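Local coordinates for penicillin-binding protein PbpB (Mycobacterium tuberculosis, PDB 6KGU) that synthesises cross-linked peptidoglycan from lipid intermediates for the mycobacterial cell wall and is a target of beta-lactam antibiotics, at residues A[193-198]-A[410-415]; A[442-447]-A[469-474]; A[289-294]-A[315-320]; A[495-500]-A[512-517]. All blocks are in the same frame, centred on the assembly; numbering follows the deposited sequence.

Contact 1. Residues A[193-198]-A[410-415]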
loop_
_atom_site.group_PDB
_atom_site.type_symbol
_atom_site.label_atom_id
_atom_site.label_comp_id
_atom_site.label_asym_id
_atom_site.label_seq_id
_atom_site.Cartn_x
_atom_site.Cartn_y
_atom_site.Cartn_z
ATOM N N VAL A 193 -16.443 0.189 17.732
ATOM C CA VAL A 193 -15.958 0.400 16.371
ATOM C C VAL A 193 -15.321 -0.900 15.874
ATOM O O VAL A 193 -14.334 -1.376 16.445
ATOM C CB VAL A 193 -14.963 1.576 16.317
ATOM C CG1 VAL A 193 -14.223 1.607 14.988
ATOM C CG2 VAL A 193 -15.688 2.917 16.556
ATOM N N VAL A 194 -15.881 -1.475 14.810
ATOM C CA VAL A 194 -15.396 -2.723 14.218
ATOM C C VAL A 194 -14.519 -2.381 13.015
ATOM O O VAL A 194 -14.998 -1.788 12.044
ATOM C CB VAL A 194 -16.562 -3.632 13.789
ATOM C CG1 VAL A 194 -16.032 -4.949 13.218
ATOM C CG2 VAL A 194 -17.554 -3.875 14.961
ATOM N N LEU A 195 -13.238 -2.750 13.069
ATOM C CA LEU A 195 -12.317 -2.464 11.975
ATOM C C LEU A 195 -12.345 -3.579 10.928
ATOM O O LEU A 195 -12.763 -4.707 11.196
ATOM C CB LEU A 195 -10.888 -2.291 12.498
ATOM C CG LEU A 195 -10.741 -1.234 13.604
ATOM C CD1 LEU A 195 -9.312 -1.127 14.087
ATOM C CD2 LEU A 195 -11.233 0.125 13.096
ATOM N N THR A 196 -11.872 -3.248 9.724
ATOM C CA THR A 196 -11.640 -4.272 8.709
ATOM C C THR A 196 -10.410 -5.126 9.003
ATOM O O THR A 196 -10.241 -6.169 8.358
ATOM C CB THR A 196 -11.488 -3.618 7.331
ATOM O OG1 THR A 196 -10.416 -2.663 7.370
ATOM C CG2 THR A 196 -12.770 -2.900 6.926
ATOM N N LEU A 197 -9.540 -4.688 9.925
ATOM C CA LEU A 197 -8.325 -5.424 10.254
ATOM C C LEU A 197 -8.630 -6.853 10.684
ATOM O O LEU A 197 -9.635 -7.126 11.347
ATOM C CB LEU A 197 -7.542 -4.739 11.386
ATOM C CG LEU A 197 -6.960 -3.339 11.153
ATOM C CD1 LEU A 197 -6.167 -2.869 12.388
ATOM C CD2 LEU A 197 -6.079 -3.281 9.883
ATOM N N ASP A 198 -7.739 -7.757 10.311
ATOM C CA ASP A 198 -7.694 -9.110 10.839
ATOM C C ASP A 198 -6.458 -9.178 11.726
ATOM O O ASP A 198 -5.332 -9.106 11.226
ATOM C CB ASP A 198 -7.648 -10.124 9.696
ATOM C CG ASP A 198 -7.584 -11.563 10.178
ATOM O OD1 ASP A 198 -6.824 -11.859 11.113
ATOM O OD2 ASP A 198 -8.291 -12.402 9.596
ATOM N N ARG A 410 -11.122 0.981 2.846
ATOM C CA ARG A 410 -11.794 1.400 4.064
ATOM C C ARG A 410 -11.275 0.548 5.208
ATOM O O ARG A 410 -10.989 -0.641 5.028
ATOM C CB ARG A 410 -13.338 1.234 3.955
ATOM C CG ARG A 410 -14.013 2.120 2.907
ATOM C CD ARG A 410 -13.969 3.559 3.365
ATOM N NE ARG A 410 -14.656 4.494 2.474
ATOM C CZ ARG A 410 -14.070 5.212 1.524
ATOM N NH1 ARG A 410 -12.758 5.101 1.301
ATOM N NH2 ARG A 410 -14.794 6.063 0.789
ATOM N N ILE A 411 -11.184 1.150 6.390
ATOM C CA ILE A 411 -10.713 0.438 7.565
ATOM C C ILE A 411 -11.781 0.318 8.644
ATOM O O ILE A 411 -11.613 -0.501 9.566
ATOM C CB ILE A 411 -9.432 1.082 8.142
ATOM C CG1 ILE A 411 -8.710 0.089 9.084
ATOM C CG2 ILE A 411 -9.765 2.364 8.884
ATOM C CD1 ILE A 411 -7.209 0.322 9.196
ATOM N N ILE A 412 -12.856 1.094 8.565
ATOM C CA ILE A 412 -13.997 0.957 9.464
ATOM C C ILE A 412 -14.985 0.015 8.793
ATOM O O ILE A 412 -15.523 0.335 7.730
ATOM C CB ILE A 412 -14.665 2.303 9.764
ATOM C CG1 ILE A 412 -13.634 3.389 10.066
ATOM C CG2 ILE A 412 -15.637 2.128 10.929
ATOM C CD1 ILE A 412 -12.817 3.116 11.286
ATOM N N LYS A 413 -15.228 -1.147 9.409
ATOM C CA LYS A 413 -16.205 -2.075 8.838
ATOM C C LYS A 413 -17.625 -1.769 9.310
ATOM O O LYS A 413 -18.574 -1.849 8.521
ATOM C CB LYS A 413 -15.842 -3.521 9.188
ATOM C CG LYS A 413 -16.620 -4.542 8.350
ATOM C CD LYS A 413 -15.906 -5.874 8.259
ATOM C CE LYS A 413 -16.683 -6.870 7.390
ATOM N NZ LYS A 413 -16.979 -6.342 6.032
ATOM N N ALA A 414 -17.791 -1.415 10.581
ATOM C CA ALA A 414 -19.118 -1.277 11.172
ATOM C C ALA A 414 -18.984 -0.611 12.537
ATOM O O ALA A 414 -17.882 -0.465 13.076
ATOM C CB ALA A 414 -19.806 -2.641 11.307
ATOM N N THR A 415 -20.121 -0.202 13.086
ATOM C CA THR A 415 -20.203 0.274 14.462
ATOM C C THR A 415 -21.364 -0.412 15.170
ATOM O O THR A 415 -22.426 -0.633 14.576
ATOM C CB THR A 415 -20.397 1.788 14.543
ATOM O OG1 THR A 415 -21.630 2.137 13.913
ATOM C CG2 THR A 415 -19.266 2.511 13.838
#
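The carbonyl oxygen V194 O is gripped by two successive amides of the opposing segment: K413 N donates to V194 O at 2.7 Å, and A414 N reaches V194 O over a longer 3.2 Å. V194 repays the second residue, since V194 N donates to A414 O at 2.8 Å. K413 and A414 both face V194, so the register shifts by one residue between the pairs V194–A414 and L195–I412. Beyond the shift, T196 N binds I411 O at 2.8 Å from well above the carbonyl plane, about 45° out of it, while L195 CA makes a C-H...O contact to I411 O, CA to O 3.2 Å. V194 and A414 share one face of the sheet, V193 and T415 the other, while L195 and I412 diverge. The L195 and I412 side chains still cross at a slant, L195 CD2 lying 3.8 Å from I412 CD1; L197 and I411 make a second slanted crossing through CD2 and CD1. The I411 branch is carried there by CG1 standing trans to the backbone N (chi1 -162°). T196 settles over the R410–I411 peptide, but its hydroxyl hydrogen-bonds to V233 O; K413 covers V194 O with CB and sends its amine away to a salt bridge with E232. L151 of helix 150-154 lies against both L195 and I412, and V194 also borders V22 of strand 21-22. The arrangement is a classic beta bulge in an antiparallel strand pair, joining strands 192-195 and 412-416 inside a six-stranded mixed sheet far from the beta-lactam site.

Contact 2. Residues A[442-447]-A[469-474]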
loop_
_atom_site.group_PDB
_atom_site.type_symbol
_atom_site.label_atom_id
_atom_site.label_comp_id
_atom_site.label_asym_id
_atom_site.label_seq_id
_atom_site.Cartn_x
_atom_site.Cartn_y
_atom_site.Cartn_z
ATOM N N VAL A 442 -3.092 -7.459 -17.585
ATOM C CA VAL A 442 -2.007 -6.806 -16.857
ATOM C C VAL A 442 -1.512 -7.694 -15.709
ATOM O O VAL A 442 -0.304 -7.816 -15.485
ATOM C CB VAL A 442 -2.461 -5.421 -16.356
ATOM C CG1 VAL A 442 -1.439 -4.839 -15.380
ATOM C CG2 VAL A 442 -2.698 -4.456 -17.550
ATOM N N ARG A 443 -2.433 -8.328 -14.980
ATOM C CA ARG A 443 -2.064 -9.287 -13.931
ATOM C C ARG A 443 -1.165 -10.388 -14.472
ATOM O O ARG A 443 -0.163 -10.753 -13.843
ATOM C CB ARG A 443 -3.314 -9.937 -13.311
ATOM C CG ARG A 443 -4.190 -9.030 -12.488
ATOM C CD ARG A 443 -5.064 -9.823 -11.504
ATOM N NE ARG A 443 -5.924 -10.839 -12.112
ATOM C CZ ARG A 443 -7.197 -10.640 -12.460
ATOM N NH1 ARG A 443 -7.753 -9.448 -12.320
ATOM N NH2 ARG A 443 -7.912 -11.629 -12.968
ATOM N N GLN A 444 -1.530 -10.960 -15.626
ATOM C CA GLN A 444 -0.704 -12.017 -16.203
ATOM C C GLN A 444 0.670 -11.488 -16.587
ATOM O O GLN A 444 1.687 -12.137 -16.317
ATOM C CB GLN A 444 -1.408 -12.635 -17.417
ATOM C CG GLN A 444 -2.567 -13.553 -17.038
ATOM C CD GLN A 444 -2.121 -14.753 -16.198
ATOM O OE1 GLN A 444 -1.087 -15.367 -16.460
ATOM N NE2 GLN A 444 -2.892 -15.071 -15.183
ATOM N N MET A 445 0.720 -10.302 -17.210
ATOM C CA MET A 445 1.992 -9.686 -17.573
ATOM C C MET A 445 2.896 -9.518 -16.363
ATOM O O MET A 445 4.094 -9.797 -16.429
ATOM C CB MET A 445 1.766 -8.315 -18.226
ATOM C CG MET A 445 1.735 -8.301 -19.734
ATOM S SD MET A 445 2.057 -6.657 -20.423
ATOM C CE MET A 445 0.790 -5.686 -19.604
ATOM N N LEU A 446 2.349 -9.010 -15.260
ATOM C CA LEU A 446 3.179 -8.743 -14.089
ATOM C C LEU A 446 3.634 -10.026 -13.389
ATOM O O LEU A 446 4.431 -9.945 -12.447
ATOM C CB LEU A 446 2.423 -7.822 -13.112
ATOM C CG LEU A 446 2.150 -6.402 -13.632
ATOM C CD1 LEU A 446 1.396 -5.566 -12.598
ATOM C CD2 LEU A 446 3.452 -5.706 -14.039
ATOM N N ARG A 447 3.173 -11.196 -13.836
ATOM C CA ARG A 447 3.808 -12.448 -13.418
ATOM C C ARG A 447 5.258 -12.512 -13.879
ATOM O O ARG A 447 6.087 -13.175 -13.244
ATOM C CB ARG A 447 3.047 -13.663 -13.966
ATOM C CG ARG A 447 1.684 -13.904 -13.331
ATOM C CD ARG A 447 0.963 -15.075 -14.018
ATOM N NE ARG A 447 1.673 -16.343 -13.861
ATOM C CZ ARG A 447 1.398 -17.456 -14.546
ATOM N NH1 ARG A 447 0.418 -17.483 -15.452
ATOM N NH2 ARG A 447 2.103 -18.549 -14.324
ATOM N N GLY A 469 4.162 -22.720 -7.227
ATOM C CA GLY A 469 2.821 -23.242 -7.114
ATOM C C GLY A 469 1.722 -22.206 -7.184
ATOM O O GLY A 469 0.548 -22.580 -7.216
ATOM N N TYR A 470 2.060 -20.918 -7.213
ATOM C CA TYR A 470 1.071 -19.850 -7.236
ATOM C C TYR A 470 1.426 -18.841 -8.318
ATOM O O TYR A 470 2.603 -18.570 -8.573
ATOM C CB TYR A 470 0.987 -19.135 -5.869
ATOM C CG TYR A 470 0.474 -20.018 -4.749
ATOM C CD1 TYR A 470 -0.881 -20.291 -4.621
ATOM C CD2 TYR A 470 1.344 -20.569 -3.813
ATOM C CE1 TYR A 470 -1.357 -21.096 -3.599
ATOM C CE2 TYR A 470 0.874 -21.367 -2.783
ATOM C CZ TYR A 470 -0.474 -21.633 -2.689
ATOM O OH TYR A 470 -0.951 -22.426 -1.672
ATOM N N GLN A 471 0.394 -18.276 -8.945
ATOM C CA GLN A 471 0.560 -17.211 -9.939
ATOM C C GLN A 471 0.723 -15.848 -9.246
ATOM O O GLN A 471 -0.111 -14.951 -9.355
ATOM C CB GLN A 471 -0.626 -17.190 -10.900
ATOM C CG GLN A 471 -0.785 -18.431 -11.778
ATOM C CD GLN A 471 -1.766 -18.220 -12.934
ATOM O OE1 GLN A 471 -1.996 -17.093 -13.380
ATOM N NE2 GLN A 471 -2.329 -19.313 -13.434
ATOM N N MET A 472 1.829 -15.692 -8.523
ATOM C CA MET A 472 2.111 -14.383 -7.949
ATOM C C MET A 472 2.415 -13.391 -9.066
ATOM O O MET A 472 2.924 -13.754 -10.133
ATOM C CB MET A 472 3.281 -14.444 -6.969
ATOM C CG MET A 472 3.006 -15.286 -5.689
ATOM S SD MET A 472 1.498 -14.810 -4.818
ATOM C CE MET A 472 1.409 -16.142 -3.616
ATOM N N ALA A 473 2.059 -12.131 -8.826
ATOM C CA ALA A 473 2.271 -11.064 -9.799
ATOM C C ALA A 473 2.518 -9.769 -9.045
ATOM O O ALA A 473 1.874 -9.526 -8.024
ATOM C CB ALA A 473 1.062 -10.905 -10.733
ATOM N N GLY A 474 3.429 -8.944 -9.555
ATOM C CA GLY A 474 3.790 -7.725 -8.856
ATOM C C GLY A 474 4.725 -6.837 -9.658
ATOM O O GLY A 474 4.949 -7.044 -10.851
HETATM O O HOH W 1 3.607 -16.084 -11.451
#
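The chain at L446, in the end region of helix 436-445, is tied to G474 of strand 473-483 by one backbone bond, G474 N to L446 O at 3.2 Å, with the donor standing 57° out of the carbonyl plane. A473 fits closely beside R443 and L446: A473 CB lies 3.3 Å from R443 O, and it also packs on L446 CB. R443 sends its own charged end away from the contact, to A504 O and to a salt bridge with D403. Strand 473-483 is an inner strand of the antiparallel sheet of the transpeptidase fold, and just after G474 it brings in K475, probably the lysine of the family's KTG motif; L446 is about 10 Å from S269 between side chains, the probable acylated serine. Three polar side chains complete the contact. The Q471 amide lies stacked over one face of the R447 guanidinium, the planes 23° apart, with Q471 CD offset to the rim. At the guanidinium edge R447 NH1 donates to Q444 OE1 at 2.8 Å on a lone pair, and the other end of that amide, Q444 NE2, gives a nearly straight 2.9 Å bond to Q471 OE1. Q444 folds back at chi2 (-62°) to serve both partners, its amide almost perpendicular to that of Q471. A water links R447 NE to M472 O, accepting from R447 NE at 3.1 Å. Q471 itself is the centre of an inverse gamma turn.

Contact 3. Residues A[289-294]-A[315-320]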
loop_
_atom_site.group_PDB
_atom_site.type_symbol
_atom_site.label_atom_id
_atom_site.label_comp_id
_atom_site.label_asym_id
_atom_site.label_seq_id
_atom_site.Cartn_x
_atom_site.Cartn_y
_atom_site.Cartn_z
ATOM N N GLU A 289 3.812 -8.416 -27.963
ATOM C CA GLU A 289 4.404 -7.581 -29.003
ATOM C C GLU A 289 5.914 -7.473 -28.776
ATOM O O GLU A 289 6.358 -7.110 -27.684
ATOM C CB GLU A 289 3.771 -6.182 -29.024
ATOM C CG GLU A 289 4.432 -5.268 -30.082
ATOM C CD GLU A 289 3.895 -3.833 -30.127
ATOM O OE1 GLU A 289 2.893 -3.524 -29.450
ATOM O OE2 GLU A 289 4.505 -3.004 -30.836
ATOM N N VAL A 290 6.694 -7.829 -29.790
ATOM C CA VAL A 290 8.145 -7.648 -29.771
ATOM C C VAL A 290 8.462 -6.183 -30.068
ATOM O O VAL A 290 8.145 -5.677 -31.148
ATOM C CB VAL A 290 8.827 -8.576 -30.789
ATOM C CG1 VAL A 290 10.357 -8.374 -30.771
ATOM C CG2 VAL A 290 8.441 -10.050 -30.496
ATOM N N LEU A 291 9.083 -5.499 -29.108
ATOM C CA LEU A 291 9.495 -4.118 -29.282
ATOM C C LEU A 291 10.983 -4.049 -29.624
ATOM O O LEU A 291 11.683 -5.056 -29.656
ATOM C CB LEU A 291 9.184 -3.322 -28.019
ATOM C CG LEU A 291 7.747 -3.509 -27.538
ATOM C CD1 LEU A 291 7.630 -3.103 -26.076
ATOM C CD2 LEU A 291 6.795 -2.700 -28.403
ATOM N N GLN A 292 11.462 -2.836 -29.893
ATOM C CA GLN A 292 12.880 -2.553 -30.091
ATOM C C GLN A 292 13.238 -1.422 -29.135
ATOM O O GLN A 292 12.831 -0.275 -29.348
ATOM C CB GLN A 292 13.183 -2.164 -31.541
ATOM C CG GLN A 292 12.758 -3.208 -32.592
ATOM C CD GLN A 292 13.360 -4.585 -32.314
ATOM O OE1 GLN A 292 14.530 -4.706 -31.960
ATOM N NE2 GLN A 292 12.544 -5.629 -32.459
ATOM N N VAL A 293 13.985 -1.737 -28.082
ATOM C CA VAL A 293 14.145 -0.793 -26.980
ATOM C C VAL A 293 15.615 -0.374 -26.904
ATOM O O VAL A 293 16.474 -1.188 -26.539
ATOM C CB VAL A 293 13.656 -1.403 -25.659
ATOM C CG1 VAL A 293 13.694 -0.370 -24.518
ATOM C CG2 VAL A 293 12.228 -1.973 -25.851
ATOM N N PRO A 294 15.948 0.865 -27.246
ATOM C CA PRO A 294 17.330 1.342 -27.087
ATOM C C PRO A 294 17.671 1.585 -25.626
ATOM O O PRO A 294 16.810 1.636 -24.747
ATOM C CB PRO A 294 17.352 2.659 -27.872
ATOM C CG PRO A 294 15.922 3.119 -27.870
ATOM C CD PRO A 294 15.091 1.855 -27.927
ATOM N N TYR A 315 12.932 -6.588 -26.366
ATOM C CA TYR A 315 12.035 -6.837 -25.247
ATOM C C TYR A 315 10.601 -6.914 -25.756
ATOM O O TYR A 315 10.188 -6.131 -26.610
ATOM C CB TYR A 315 12.148 -5.729 -24.190
ATOM C CG TYR A 315 13.532 -5.575 -23.584
ATOM C CD1 TYR A 315 14.324 -6.686 -23.311
ATOM C CD2 TYR A 315 14.045 -4.316 -23.296
ATOM C CE1 TYR A 315 15.596 -6.540 -22.767
ATOM C CE2 TYR A 315 15.313 -4.163 -22.758
ATOM C CZ TYR A 315 16.082 -5.275 -22.498
ATOM O OH TYR A 315 17.342 -5.117 -21.965
ATOM N N THR A 316 9.846 -7.868 -25.239
ATOM C CA THR A 316 8.410 -7.804 -25.429
ATOM C C THR A 316 7.827 -6.721 -24.527
ATOM O O THR A 316 8.485 -6.210 -23.620
ATOM C CB THR A 316 7.737 -9.137 -25.107
ATOM O OG1 THR A 316 8.015 -9.483 -23.743
ATOM C CG2 THR A 316 8.226 -10.249 -26.058
ATOM N N THR A 317 6.566 -6.376 -24.781
ATOM C CA THR A 317 5.841 -5.515 -23.857
ATOM C C THR A 317 5.868 -6.102 -22.448
ATOM O O THR A 317 6.149 -5.400 -21.467
ATOM C CB THR A 317 4.415 -5.328 -24.370
ATOM O OG1 THR A 317 4.469 -4.566 -25.583
ATOM C CG2 THR A 317 3.546 -4.621 -23.358
ATOM N N THR A 318 5.610 -7.405 -22.338
ATOM C CA THR A 318 5.759 -8.091 -21.052
ATOM C C THR A 318 7.140 -7.854 -20.450
ATOM O O THR A 318 7.263 -7.464 -19.282
ATOM C CB THR A 318 5.474 -9.584 -21.244
ATOM O OG1 THR A 318 4.076 -9.748 -21.510
ATOM C CG2 THR A 318 5.849 -10.403 -20.002
ATOM N N GLY A 319 8.193 -8.024 -21.254
ATOM C CA GLY A 319 9.539 -7.820 -20.756
ATOM C C GLY A 319 9.847 -6.391 -20.351
ATOM O O GLY A 319 10.679 -6.163 -19.471
ATOM N N VAL A 320 9.218 -5.413 -20.999
ATOM C CA VAL A 320 9.447 -4.019 -20.629
ATOM C C VAL A 320 9.080 -3.799 -19.169
ATOM O O VAL A 320 9.828 -3.179 -18.405
ATOM C CB VAL A 320 8.658 -3.075 -21.553
ATOM C CG1 VAL A 320 8.487 -1.698 -20.884
ATOM C CG2 VAL A 320 9.363 -2.946 -22.894
#
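Two backbone hydrogen bonds join V290's neighbours to the residues flanking T316. L291 N donates to Y315 O at 2.8 Å, and T317 N donates to E289 O at 3.0 Å, coming in almost in line with the carbonyl bond. T316 CA makes a C-H...O contact to E289 O, CA to O 3.1 Å, so E289 O is held from two neighbouring residues at the start of the helix. Apolar contacts follow from L291 and V293. L291 CD1 lies 3.6 Å from V320 CG2, the two side chains crossing at about a right angle, and also passes beside the T317 hydroxyl. L291 CG stands trans to its own carbonyl carbon (chi1 -50°), which swings the isobutyl group over the first helical turn. V293 sets CB obliquely 3.8 Å from Y315 CD2, and V293 CG2 adds a looser touch on V320. The polar side chains find partners beyond the two segments: E289 forms a salt bridge with R335 and a hydrogen bond with S285, whose hydroxyl also bonds T317 OG1, and Y315 OH pairs with W308 while its ring meets H310 edge-to-face. T316 turns its hydroxyl back onto the helix, where T316 OG1 accepts from G319 N at 2.9 Å. V558 O engages the same hydroxyl, so the C-terminal tail comes in close to the helix start. The motif is a threonine N-cap of helix 317-323, with the single bridge between V290 and T316 fixing the loop that precedes strand 296-299 against it, V320 lying about 10 Å from the putative nucleophile S269 between side chains.

Contact 4. Residues A[495-500]-A[512-517]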
loop_
_atom_site.group_PDB
_atom_site.type_symbol
_atom_site.label_atom_id
_atom_site.label_comp_id
_atom_site.label_asym_id
_atom_site.label_seq_id
_atom_site.Cartn_x
_atom_site.Cartn_y
_atom_site.Cartn_z
ATOM N N TRP A 495 13.974 5.035 -2.177
ATOM C CA TRP A 495 12.745 4.399 -1.729
ATOM C C TRP A 495 12.593 3.107 -2.511
ATOM O O TRP A 495 12.526 3.137 -3.745
ATOM C CB TRP A 495 11.510 5.257 -1.973
ATOM C CG TRP A 495 11.285 6.313 -0.997
ATOM C CD1 TRP A 495 11.127 6.181 0.365
ATOM C CD2 TRP A 495 11.163 7.698 -1.287
ATOM N NE1 TRP A 495 10.934 7.415 0.939
ATOM C CE2 TRP A 495 10.945 8.366 -0.054
ATOM C CE3 TRP A 495 11.220 8.447 -2.472
ATOM C CZ2 TRP A 495 10.785 9.746 0.024
ATOM C CZ3 TRP A 495 11.054 9.821 -2.391
ATOM C CH2 TRP A 495 10.842 10.457 -1.150
ATOM N N ILE A 496 12.514 1.990 -1.793
ATOM C CA ILE A 496 12.257 0.674 -2.369
ATOM C C ILE A 496 10.787 0.339 -2.149
ATOM O O ILE A 496 10.287 0.442 -1.023
ATOM C CB ILE A 496 13.161 -0.389 -1.722
ATOM C CG1 ILE A 496 14.631 0.033 -1.841
ATOM C CG2 ILE A 496 12.856 -1.793 -2.270
ATOM C CD1 ILE A 496 15.067 0.440 -3.188
ATOM N N THR A 497 10.107 -0.087 -3.210
ATOM C CA THR A 497 8.704 -0.471 -3.153
ATOM C C THR A 497 8.508 -1.831 -3.795
ATOM O O THR A 497 9.291 -2.254 -4.649
ATOM C CB THR A 497 7.807 0.538 -3.879
ATOM O OG1 THR A 497 8.336 0.802 -5.184
ATOM C CG2 THR A 497 7.722 1.843 -3.081
ATOM N N PHE A 498 7.468 -2.527 -3.346
ATOM C CA PHE A 498 6.932 -3.675 -4.057
ATOM C C PHE A 498 5.424 -3.639 -3.882
ATOM O O PHE A 498 4.930 -3.349 -2.790
ATOM C CB PHE A 498 7.484 -5.037 -3.551
ATOM C CG PHE A 498 7.189 -6.206 -4.498
ATOM C CD1 PHE A 498 5.969 -6.868 -4.460
ATOM C CD2 PHE A 498 8.121 -6.602 -5.448
ATOM C CE1 PHE A 498 5.693 -7.917 -5.332
ATOM C CE2 PHE A 498 7.843 -7.642 -6.336
ATOM C CZ PHE A 498 6.625 -8.298 -6.275
ATOM N N ALA A 499 4.698 -3.911 -4.958
ATOM C CA ALA A 499 3.254 -4.077 -4.865
ATOM C C ALA A 499 2.909 -5.319 -5.661
ATOM O O ALA A 499 3.409 -5.488 -6.774
ATOM C CB ALA A 499 2.495 -2.862 -5.405
ATOM N N GLY A 500 2.094 -6.197 -5.086
ATOM C CA GLY A 500 1.764 -7.413 -5.799
ATOM C C GLY A 500 0.377 -7.907 -5.454
ATOM O O GLY A 500 -0.310 -7.367 -4.582
ATOM N N GLY A 512 1.200 -4.088 -0.536
ATOM C CA GLY A 512 2.114 -2.997 -0.868
ATOM C C GLY A 512 3.132 -2.790 0.239
ATOM O O GLY A 512 2.786 -2.817 1.422
ATOM N N ILE A 513 4.385 -2.572 -0.152
ATOM C CA ILE A 513 5.513 -2.488 0.782
ATOM C C ILE A 513 6.383 -1.303 0.376
ATOM O O ILE A 513 6.581 -1.051 -0.815
ATOM C CB ILE A 513 6.365 -3.783 0.771
ATOM C CG1 ILE A 513 5.568 -4.991 1.268
ATOM C CG2 ILE A 513 7.663 -3.641 1.618
ATOM C CD1 ILE A 513 6.153 -6.299 0.764
ATOM N N MET A 514 6.931 -0.590 1.357
ATOM C CA MET A 514 7.941 0.415 1.070
ATOM C C MET A 514 9.030 0.352 2.132
ATOM O O MET A 514 8.755 0.162 3.316
ATOM C CB MET A 514 7.344 1.832 0.988
ATOM C CG MET A 514 8.378 2.881 0.592
ATOM S SD MET A 514 9.326 3.533 1.999
ATOM C CE MET A 514 8.145 4.725 2.628
ATOM N N LEU A 515 10.281 0.475 1.681
ATOM C CA LEU A 515 11.468 0.521 2.535
ATOM C C LEU A 515 12.193 1.835 2.302
ATOM O O LEU A 515 12.500 2.176 1.156
ATOM C CB LEU A 515 12.443 -0.614 2.233
ATOM C CG LEU A 515 12.037 -2.004 2.721
ATOM C CD1 LEU A 515 11.025 -2.530 1.779
ATOM C CD2 LEU A 515 13.237 -2.941 2.775
ATOM N N ASP A 516 12.499 2.548 3.381
ATOM C CA ASP A 516 13.184 3.833 3.286
ATOM C C ASP A 516 14.685 3.574 3.343
ATOM O O ASP A 516 15.246 3.331 4.415
ATOM C CB ASP A 516 12.732 4.776 4.395
ATOM C CG ASP A 516 13.422 6.144 4.324
ATOM O OD1 ASP A 516 14.374 6.313 3.527
ATOM O OD2 ASP A 516 13.022 7.053 5.069
ATOM N N ASN A 517 15.317 3.620 2.178
ATOM C CA ASN A 517 16.764 3.509 2.020
ATOM C C ASN A 517 17.417 2.310 2.718
ATOM O O ASN A 517 18.291 2.488 3.572
ATOM C CB ASN A 517 17.433 4.801 2.463
ATOM C CG ASN A 517 18.888 4.862 2.030
ATOM O OD1 ASN A 517 19.234 4.462 0.911
ATOM N ND2 ASN A 517 19.742 5.333 2.909
#
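The W495 indole meets the other strand obliquely through its five-membered ring: in the M514 conformer described, one of two modelled, M514 SD sits 4.6 Å from the centroid of that ring, 66° off the ring normal, with W495 CD1 as the nearest ring atom at 3.6 Å. This Met-aromatic contact is therefore provisional. L515 O lies at the ring's edge, near its plane, and the F265 ring also meets the indole at about 45°. In the same conformer M514 rises from this face with CG trans to its backbone N (chi1 -176°), 3.9 Å from T497 CG2, then bends at chi2 and chi3 toward the indole. W495, T497, A499, M514 and D516 share this face; I496, F498, I513 and L515 line the other, where I496 CB touches L515 CB at 4.0 Å. The backbones are joined by four regular antiparallel bonds in two hydrogen-bonded pairs. I496 and L515 exchange bonds, with L515 N to I496 O the shorter at 2.7 Å; F498 and I513 do likewise, with I513 N to F498 O at 2.8 Å. M514 CA, T497 CA and G512 CA add weaker contacts to carbonyls opposite. This is the hairpin 493-502/509-516, flanked in the sheet by strands 473-483 and 220-227. From helix 390-401, M393 packs on T497 and A499, and Y397 on A499, with S269 about 6 Å from T497 between side chains, while F498 meets F534 of helix 531-544 on the opposite face.

Contact 1 comes first along the chain and closes after a long loop that encloses contact 3; contacts 2 and 4 follow in series. Contacts 2 and 4 reach the same antiparallel sheet, in which strands 473-483 and 493-502 are neighbours, and they touch where G474 meets the ring of F498. Contact 2 also touches contact 3, M445 of helix 436-445 packing on T317 and T318 of helix 317-323, with centres about 18 Å apart. These three lie near the transpeptidase site holding bound aztreonam. Contact 1 lies in another, mixed sheet, its centre about 43 Å from that of contact 3 and on the opposite side of the chain's centre.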